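Long-range contacts in phosphoheptose isomerase (Neisseria gonorrhoeae, PDB 5I01), which probably catalyses the zinc-dependent isomerization of sedoheptulose 7-phosphate to D-glycero-D-manno-heptose 7-phosphate, the first step of heptose synthesis for lipooligosaccharide: residues I18-E23 against Q177-L182; E25-E30 against N167-R172. The protein carries 1 engineered substitution. One frame throughout, in Å; residues are numbered along the deposited sequence.

Contact 1. Residues I18-E23 against Q177-L182; sequences IRAKQE and QENHIL. With ZN (zinc ion), chain H.
Where Lys21 meets Asn179 the two helical segments 18-23 and 177-182 come closest, their axes 10.3 Å apart and crossing at -50°. Lys21 does most of the bridging. Its CG lies anti to the carbonyl carbon (chi1 -78°), and the chain runs out nearly straight before bending at CE (chi4 56°), which brings NZ to Glu178 O in a weak hydrogen bond of 3.4 Å. On the way its methylenes lie across Leu182, with CE 3.5 Å from CD2, while the side chain of Asn179 slides past in the opposite direction, OD1 sitting 3.7 Å from Lys21 CG. Lys21 of the second subunit lies close by, and the Glu178 carboxylate may ease the two charges. That carboxylate is held by Arg175 and Ser17, and by His185 of the second subunit. Ala20 CB adds a looser touch on Asn179 ND2, already bonded to Arg175 O. Gln177, the residue before Glu178, binds zinc through OE1 at 2.0 Å, with His63, Glu67 and His185 of the second subunit, so a two-subunit metal site lies beside this helix pair of the SIS-family fold. Helix 173-193, packed here on helix 6-27, also touches strand 164-168, and helix 56-69 through His180 and Ile181.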
loop_
_atom_site.group_PDB
_atom_site.type_symbol
_atom_site.label_atom_id
_atom_site.label_comp_id
_atom_site.label_asym_id
_atom_site.label_seq_id
_atom_site.Cartn_x
_atom_site.Cartn_y
_atom_site.Cartn_z
ATOM N N ILE A 18 -24.659 17.331 7.460
ATOM C CA ILE A 18 -25.251 17.623 8.771
ATOM C C ILE A 18 -26.551 16.823 8.976
ATOM O O ILE A 18 -26.663 16.101 9.969
ATOM C CB ILE A 18 -25.470 19.144 8.979
ATOM C CG1 ILE A 18 -24.111 19.845 9.150
ATOM C CG2 ILE A 18 -26.350 19.421 10.196
ATOM C CD1 ILE A 18 -24.121 21.315 8.776
ATOM N N ARG A 19 -27.504 16.924 8.036
ATOM C CA ARG A 19 -28.776 16.167 8.123
ATOM C C ARG A 19 -28.546 14.679 8.348
ATOM O O ARG A 19 -29.199 14.073 9.195
ATOM C CB ARG A 19 -29.633 16.323 6.857
ATOM C CG ARG A 19 -30.285 17.686 6.676
ATOM C CD ARG A 19 -31.522 17.604 5.801
ATOM N NE ARG A 19 -31.282 16.972 4.501
ATOM C CZ ARG A 19 -30.682 17.541 3.453
ATOM N NH1 ARG A 19 -30.200 18.787 3.505
ATOM N NH2 ARG A 19 -30.561 16.846 2.329
ATOM N N ALA A 20 -27.615 14.109 7.580
ATOM C CA ALA A 20 -27.280 12.678 7.663
ATOM C C ALA A 20 -26.785 12.257 9.033
ATOM O O ALA A 20 -27.126 11.179 9.504
ATOM C CB ALA A 20 -26.262 12.306 6.607
ATOM N N LYS A 21 -25.993 13.113 9.668
ATOM C CA LYS A 21 -25.448 12.820 10.990
ATOM C C LYS A 21 -26.460 13.019 12.110
ATOM O O LYS A 21 -26.419 12.299 13.096
ATOM C CB LYS A 21 -24.170 13.629 11.253
ATOM C CG LYS A 21 -22.948 13.043 10.561
ATOM C CD LYS A 21 -21.662 13.698 11.033
ATOM C CE LYS A 21 -20.443 12.963 10.500
ATOM N NZ LYS A 21 -20.440 12.855 9.015
ATOM N N GLN A 22 -27.363 13.982 11.959
ATOM C CA GLN A 22 -28.460 14.158 12.916
ATOM C C GLN A 22 -29.405 12.938 12.993
ATOM O O GLN A 22 -29.904 12.607 14.070
ATOM C CB GLN A 22 -29.234 15.443 12.606
ATOM C CG GLN A 22 -28.434 16.698 12.923
ATOM C CD GLN A 22 -29.117 17.992 12.508
ATOM O OE1 GLN A 22 -29.694 18.095 11.424
ATOM N NE2 GLN A 22 -29.035 19.000 13.368
ATOM N N GLU A 23 -29.626 12.264 11.865
ATOM C CA GLU A 23 -30.468 11.061 11.822
ATOM C C GLU A 23 -29.761 9.838 12.387
ATOM O O GLU A 23 -30.339 9.091 13.170
ATOM C CB GLU A 23 -30.929 10.767 10.391
ATOM C CG GLU A 23 -31.804 11.858 9.773
ATOM C CD GLU A 23 -33.114 12.096 10.521
ATOM O OE1 GLU A 23 -33.728 11.118 11.016
ATOM O OE2 GLU A 23 -33.530 13.272 10.601
ATOM N N GLN A 177 -19.899 7.025 3.750
ATOM C CA GLN A 177 -18.467 7.033 4.108
ATOM C C GLN A 177 -18.174 8.010 5.247
ATOM O O GLN A 177 -17.477 7.664 6.187
ATOM C CB GLN A 177 -17.578 7.369 2.897
ATOM C CG GLN A 177 -17.334 6.189 1.965
ATOM C CD GLN A 177 -16.873 6.578 0.548
ATOM O OE1 GLN A 177 -16.611 7.752 0.237
ATOM N NE2 GLN A 177 -16.778 5.572 -0.324
ATOM N N GLU A 178 -18.729 9.216 5.162
ATOM C CA GLU A 178 -18.496 10.269 6.159
ATOM C C GLU A 178 -19.021 9.904 7.547
ATOM O O GLU A 178 -18.388 10.243 8.547
ATOM C CB GLU A 178 -19.118 11.579 5.702
ATOM C CG GLU A 178 -18.422 12.174 4.488
ATOM C CD GLU A 178 -19.285 13.161 3.714
ATOM O OE1 GLU A 178 -20.337 13.605 4.245
ATOM O OE2 GLU A 178 -18.909 13.491 2.555
ATOM N N ASN A 179 -20.177 9.236 7.596
ATOM C CA ASN A 179 -20.709 8.673 8.846
ATOM C C ASN A 179 -19.858 7.480 9.338
ATOM O O ASN A 179 -19.662 7.309 10.539
ATOM C CB ASN A 179 -22.188 8.252 8.695
ATOM C CG ASN A 179 -23.138 9.429 8.718
ATOM O OD1 ASN A 179 -23.927 9.596 9.650
ATOM N ND2 ASN A 179 -23.059 10.265 7.698
ATOM N N HIS A 180 -19.364 6.660 8.419
ATOM C CA HIS A 180 -18.513 5.537 8.787
ATOM C C HIS A 180 -17.259 5.964 9.565
ATOM O O HIS A 180 -16.896 5.323 10.562
ATOM C CB HIS A 180 -18.105 4.720 7.550
ATOM C CG HIS A 180 -19.168 3.794 7.047
ATOM N ND1 HIS A 180 -19.052 3.122 5.848
ATOM C CD2 HIS A 180 -20.352 3.414 7.578
ATOM C CE1 HIS A 180 -20.122 2.371 5.662
ATOM N NE2 HIS A 180 -20.928 2.537 6.696
ATOM N N ILE A 181 -16.604 7.031 9.113
ATOM C CA ILE A 181 -15.371 7.478 9.764
ATOM C C ILE A 181 -15.657 8.089 11.139
ATOM O O ILE A 181 -14.867 7.911 12.058
ATOM C CB ILE A 181 -14.504 8.405 8.860
ATOM C CG1 ILE A 181 -13.080 8.492 9.397
ATOM C CG2 ILE A 181 -15.083 9.804 8.713
ATOM C CD1 ILE A 181 -12.339 7.166 9.318
ATOM N N LEU A 182 -16.784 8.793 11.271
ATOM C CA LEU A 182 -17.266 9.237 12.571
ATOM C C LEU A 182 -17.451 8.030 13.500
ATOM O O LEU A 182 -16.947 8.038 14.624
ATOM C CB LEU A 182 -18.581 10.031 12.439
ATOM C CG LEU A 182 -19.370 10.335 13.726
ATOM C CD1 LEU A 182 -18.505 11.075 14.735
ATOM C CD2 LEU A 182 -20.629 11.128 13.430
HETATM ZN ZN ZN H . -15.656 8.799 -1.181
#

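Contact 2. Residues E25-E30 against N167-R172; sequences EKILVE and NVPHPR
Leu28 and Ile27 press their side chains onto the stretch of chain from Asn167 to Pro169, and no hydrogen bond crosses between the two segments. The apolar contacts are two. Ile27 CD1 meets Pro169 CG at 3.6 Å, the two side chains reaching toward each other tip to tip; the CG1 branch of Ile27 is lodged between the backbone N and the carbonyl carbon (chi1 65°), and from there CD1 extends to the ring of the proline. Leu28 CD1 touches Val168 CG2 more loosely, at 4.3 Å.

The closest approach is of a different kind, a methyl group against a backbone carbonyl: Leu28 CD2 stands 3.3 Å from Asn167 O, and CD1 of the same leucine is 3.6 Å from that oxygen, so both branches of the isobutyl group rest on it.

The polar groups of 167-172 find partners away from 25-30. The amide of Asn167 is turned to Thr148 and Arg150, OD1 to the hydroxyl of the first and ND2 to the carbonyl of the second. Beyond it the chain folds through an inverse gamma turn centred on Pro169, with a weak bond of 2.9 Å from His170 N to Val168 O. Further on, Arg172 N donates to His170 ND1 over 3.3 Å, meeting the imidazole 25° out of its plane, while Pro171 CD lies over one face, offset toward the rim.

Plain packing thus sets the junction of helices 6-27 and 29-44 against strand 164-168, outermost within this chain in the parallel sheet of the SIS domain. Val168 pairs by backbone with Thr148 on strand 143-149, while Phe14 of the second subunit packs on Leu28.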
loop_
_atom_site.group_PDB
_atom_site.type_symbol
_atom_site.label_atom_id
_atom_site.label_comp_id
_atom_site.label_asym_id
_atom_site.label_seq_id
_atom_site.Cartn_x
_atom_site.Cartn_y
_atom_site.Cartn_z
ATOM N N GLU A 25 -27.452 9.871 14.544
ATOM C CA GLU A 25 -27.412 10.182 15.980
ATOM C C GLU A 25 -28.589 9.569 16.756
ATOM O O GLU A 25 -28.429 9.171 17.905
ATOM C CB GLU A 25 -27.405 11.711 16.159
ATOM C CG GLU A 25 -27.205 12.277 17.561
ATOM C CD GLU A 25 -27.381 13.800 17.603
ATOM O OE1 GLU A 25 -28.323 14.323 16.954
ATOM O OE2 GLU A 25 -26.591 14.488 18.286
ATOM N N LYS A 26 -29.762 9.501 16.132
ATOM C CA LYS A 26 -30.946 8.920 16.775
ATOM C C LYS A 26 -30.880 7.393 16.930
ATOM O O LYS A 26 -31.399 6.861 17.905
ATOM C CB LYS A 26 -32.229 9.316 16.023
ATOM C CG LYS A 26 -32.510 10.811 16.063
ATOM C CD LYS A 26 -33.747 11.224 15.281
ATOM C CE LYS A 26 -33.878 12.744 15.292
ATOM N NZ LYS A 26 -35.176 13.257 14.758
ATOM N N ILE A 27 -30.242 6.694 15.992
ATOM C CA ILE A 27 -30.344 5.225 15.915
ATOM C C ILE A 27 -29.030 4.407 15.954
ATOM O O ILE A 27 -29.090 3.179 15.926
ATOM C CB ILE A 27 -31.167 4.824 14.669
ATOM C CG1 ILE A 27 -30.458 5.224 13.359
ATOM C CG2 ILE A 27 -32.555 5.456 14.721
ATOM C CD1 ILE A 27 -30.667 4.236 12.230
ATOM N N LEU A 28 -27.867 5.067 16.021
ATOM C CA LEU A 28 -26.557 4.388 16.001
ATOM C C LEU A 28 -25.744 4.560 17.280
ATOM O O LEU A 28 -24.595 4.140 17.328
ATOM C CB LEU A 28 -25.722 4.863 14.801
ATOM C CG LEU A 28 -26.188 4.386 13.423
ATOM C CD1 LEU A 28 -25.419 5.069 12.298
ATOM C CD2 LEU A 28 -26.052 2.874 13.327
ATOM N N VAL A 29 -26.327 5.132 18.330
ATOM C CA VAL A 29 -25.597 5.253 19.588
ATOM C C VAL A 29 -25.483 3.890 20.269
ATOM O O VAL A 29 -24.375 3.484 20.600
ATOM C CB VAL A 29 -26.191 6.319 20.531
ATOM C CG1 VAL A 29 -25.421 6.368 21.851
ATOM C CG2 VAL A 29 -26.129 7.684 19.865
ATOM N N GLU A 30 -26.601 3.180 20.452
ATOM C CA GLU A 30 -26.574 1.860 21.140
ATOM C C GLU A 30 -25.740 0.796 20.383
ATOM O O GLU A 30 -24.913 0.123 21.006
ATOM C CB GLU A 30 -27.995 1.306 21.456
ATOM C CG GLU A 30 -28.871 2.162 22.377
ATOM C CD GLU A 30 -28.446 2.163 23.848
ATOM O OE1 GLU A 30 -27.470 1.464 24.220
ATOM O OE2 GLU A 30 -29.101 2.880 24.648
ATOM N N ASN A 167 -25.608 0.224 10.476
ATOM C CA ASN A 167 -26.127 0.701 9.208
ATOM C C ASN A 167 -26.389 2.202 9.262
ATOM O O ASN A 167 -27.077 2.684 10.159
ATOM C CB ASN A 167 -27.403 -0.039 8.807
ATOM C CG ASN A 167 -27.849 0.326 7.417
ATOM O OD1 ASN A 167 -27.194 -0.016 6.427
ATOM N ND2 ASN A 167 -28.926 1.079 7.331
ATOM N N VAL A 168 -25.829 2.918 8.289
ATOM C CA VAL A 168 -26.109 4.321 8.080
ATOM C C VAL A 168 -27.328 4.404 7.160
ATOM O O VAL A 168 -27.233 4.023 5.993
ATOM C CB VAL A 168 -24.901 5.037 7.437
ATOM C CG1 VAL A 168 -25.225 6.499 7.158
ATOM C CG2 VAL A 168 -23.681 4.926 8.342
ATOM N N PRO A 169 -28.483 4.889 7.671
ATOM C CA PRO A 169 -29.681 4.895 6.828
ATOM C C PRO A 169 -29.685 6.108 5.895
ATOM O O PRO A 169 -30.303 7.133 6.188
ATOM C CB PRO A 169 -30.809 4.945 7.857
ATOM C CG PRO A 169 -30.241 5.778 8.957
ATOM C CD PRO A 169 -28.763 5.470 8.998
ATOM N N HIS A 170 -28.956 5.993 4.793
ATOM C CA HIS A 170 -28.842 7.082 3.825
ATOM C C HIS A 170 -28.577 6.524 2.432
ATOM O O HIS A 170 -27.908 5.508 2.312
ATOM C CB HIS A 170 -27.744 8.071 4.236
ATOM C CG HIS A 170 -27.935 9.434 3.653
ATOM N ND1 HIS A 170 -27.441 9.780 2.418
ATOM C CD2 HIS A 170 -28.626 10.512 4.093
ATOM C CE1 HIS A 170 -27.798 11.018 2.128
ATOM N NE2 HIS A 170 -28.505 11.491 3.135
ATOM N N PRO A 171 -29.135 7.154 1.381
ATOM C CA PRO A 171 -28.907 6.649 0.021
ATOM C C PRO A 171 -27.507 6.898 -0.577
ATOM O O PRO A 171 -26.967 6.038 -1.274
ATOM C CB PRO A 171 -29.960 7.405 -0.808
ATOM C CG PRO A 171 -30.255 8.630 -0.035
ATOM C CD PRO A 171 -30.200 8.177 1.391
ATOM N N ARG A 172 -26.968 8.089 -0.362
ATOM C CA ARG A 172 -25.720 8.521 -1.003
ATOM C C ARG A 172 -24.412 7.995 -0.351
ATOM O O ARG A 172 -24.137 8.201 0.845
ATOM C CB ARG A 172 -25.714 10.047 -1.115
ATOM C CG ARG A 172 -24.879 10.583 -2.254
ATOM C CD ARG A 172 -25.130 12.069 -2.456
ATOM N NE ARG A 172 -24.141 12.702 -3.330
ATOM C CZ ARG A 172 -24.198 13.963 -3.760
ATOM N NH1 ARG A 172 -25.200 14.758 -3.404
ATOM N NH2 ARG A 172 -23.241 14.431 -4.555
#

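In the fold
Both contacts draw on helix 6-27: contact 1 on its later turns, contact 2 on its last residues and the junction that follows. Their second partners are consecutive in the chain, strand 164-168 leading into helix 173-193, and their centres lie 7 Å apart. They touch directly, Val168 CG2 packing on Asn179 CB and Ala20 CB on His170 CD2. Contact 1 is buried throughout, mixes a lysine, an amide and aliphatic groups, and is the nearer to the metal. Contact 2 is only partly buried, with Ile27 and Pro169 exposed, and rests on aliphatic side chains against a proline ring, a valine and a backbone carbonyl. The second subunit reaches both.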